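Local coordinates for ribose-phosphate pyrophosphokinase (Thermus thermophilus, PDB 7PN0), which catalyses transfer of the pyrophosphate group of ATP to ribose 5-phosphate, making phosphoribosyl pyrophosphate (PRPP), a precursor of nucleotides, at residues A[284-287]-A[288-292]. Residues are numbered along the deposited sequence; the frame is centred on the assembly and turned at random.
Sequences LTVA and PLFAE
V286 and F290, one helical turn apart, lie side by side and point the same way, CG2 of V286 resting 3.8 Å from CE1 of F290. With its CG anti to the carbonyl carbon (chi1 -87°) and so beside the backbone N, F290 turns its CD1 edge to within 3.3 Å of V286 O, which sits in the ring plane. That same oxygen accepts a nearly straight hydrogen bond from F290 N at 2.9 Å, and A287 O accepts the following one, from A291 N. This is where the outermost strand 281-284 of this chain's mixed sheet gives way to helix 287-299, with V286 at the N-cap, inside an ST turn in which T285 OG1 accepts from A287 N at 3.3 Å. The carboxylate of D271 adds two hydrogen bonds, OD2 with T285 OG1 and OD1 with V286 N. On the buried side, M126 meets V286 and F290, while I18 of helix 12-21 also touches the ring; an alanine in place of F290 would probably leave a gap between V286, I18 and M126. The exposed side is looser: the side chains of P288 and T285 cross at about a right angle, P288 CD 3.9 Å from T285 OG1, and a water bridges T285 O to L289 N, the latter link weak.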
loop_
_atom_site.group_PDB
_atom_site.type_symbol
_atom_site.label_atom_id
_atom_site.label_comp_id
_atom_site.label_asym_id
_atom_site.label_seq_id
_atom_site.Cartn_x
_atom_site.Cartn_y
_atom_site.Cartn_z
ATOM N N LEU A 284 17.060 11.736 36.054
ATOM C CA LEU A 284 15.844 12.569 36.037
ATOM C C LEU A 284 14.744 11.679 35.443
ATOM O O LEU A 284 14.732 11.451 34.205
ATOM C CB LEU A 284 16.051 13.833 35.190
ATOM C CG LEU A 284 17.360 14.606 35.388
ATOM C CD1 LEU A 284 17.453 15.759 34.393
ATOM C CD2 LEU A 284 17.486 15.123 36.835
ATOM N N THR A 285 13.893 11.106 36.275
ATOM C CA THR A 285 12.941 10.085 35.775
ATOM C C THR A 285 11.894 10.755 34.867
ATOM O O THR A 285 11.402 11.846 35.173
ATOM C CB THR A 285 12.337 9.235 36.889
ATOM O OG1 THR A 285 11.633 8.252 36.123
ATOM C CG2 THR A 285 11.439 9.989 37.841
ATOM N N VAL A 286 11.586 10.113 33.744
ATOM C CA VAL A 286 10.509 10.568 32.828
ATOM C C VAL A 286 9.416 9.504 32.814
ATOM O O VAL A 286 8.488 9.643 32.016
ATOM C CB VAL A 286 11.057 10.875 31.420
ATOM C CG1 VAL A 286 11.890 12.147 31.430
ATOM C CG2 VAL A 286 11.854 9.720 30.871
ATOM N N ALA A 287 9.478 8.502 33.683
ATOM C CA ALA A 287 8.368 7.519 33.805
ATOM C C ALA A 287 7.030 8.224 34.047
ATOM O O ALA A 287 6.019 7.917 33.393
ATOM C CB ALA A 287 8.701 6.509 34.889
ATOM N N PRO A 288 6.928 9.233 34.952
ATOM C CA PRO A 288 5.644 9.888 35.183
ATOM C C PRO A 288 5.115 10.664 33.972
ATOM O O PRO A 288 3.943 10.663 33.724
ATOM C CB PRO A 288 5.889 10.861 36.352
ATOM C CG PRO A 288 7.134 10.272 37.031
ATOM C CD PRO A 288 7.974 9.684 35.893
ATOM N N LEU A 289 6.005 11.280 33.212
ATOM C CA LEU A 289 5.588 12.022 32.001
ATOM C C LEU A 289 5.158 11.034 30.923
ATOM O O LEU A 289 4.122 11.257 30.287
ATOM C CB LEU A 289 6.713 12.916 31.505
ATOM C CG LEU A 289 6.347 13.770 30.285
ATOM C CD1 LEU A 289 5.104 14.625 30.541
ATOM C CD2 LEU A 289 7.516 14.614 29.862
ATOM N N PHE A 290 5.890 9.946 30.708
ATOM C CA PHE A 290 5.423 8.960 29.693
ATOM C C PHE A 290 4.074 8.366 30.118
ATOM O O PHE A 290 3.176 8.178 29.282
ATOM C CB PHE A 290 6.469 7.866 29.488
ATOM C CG PHE A 290 7.501 8.221 28.456
ATOM C CD1 PHE A 290 8.636 8.949 28.779
ATOM C CD2 PHE A 290 7.352 7.768 27.156
ATOM C CE1 PHE A 290 9.590 9.249 27.817
ATOM C CE2 PHE A 290 8.322 8.038 26.215
ATOM C CZ PHE A 290 9.422 8.800 26.535
ATOM N N ALA A 291 3.922 8.063 31.411
ATOM C CA ALA A 291 2.644 7.517 31.923
ATOM C C ALA A 291 1.494 8.505 31.663
ATOM O O ALA A 291 0.443 8.077 31.172
ATOM C CB ALA A 291 2.789 7.154 33.362
ATOM N N GLU A 292 1.684 9.787 31.916
ATOM C CA GLU A 292 0.656 10.816 31.680
ATOM C C GLU A 292 0.348 10.869 30.179
ATOM O O GLU A 292 -0.825 10.987 29.842
ATOM C CB GLU A 292 1.088 12.184 32.206
ATOM C CG GLU A 292 -0.044 13.199 32.244
ATOM C CD GLU A 292 -1.285 12.714 32.978
ATOM O OE1 GLU A 292 -1.121 12.032 34.006
ATOM O OE2 GLU A 292 -2.420 12.982 32.492
HETATM O O HOH W 1 8.514 12.804 34.681
#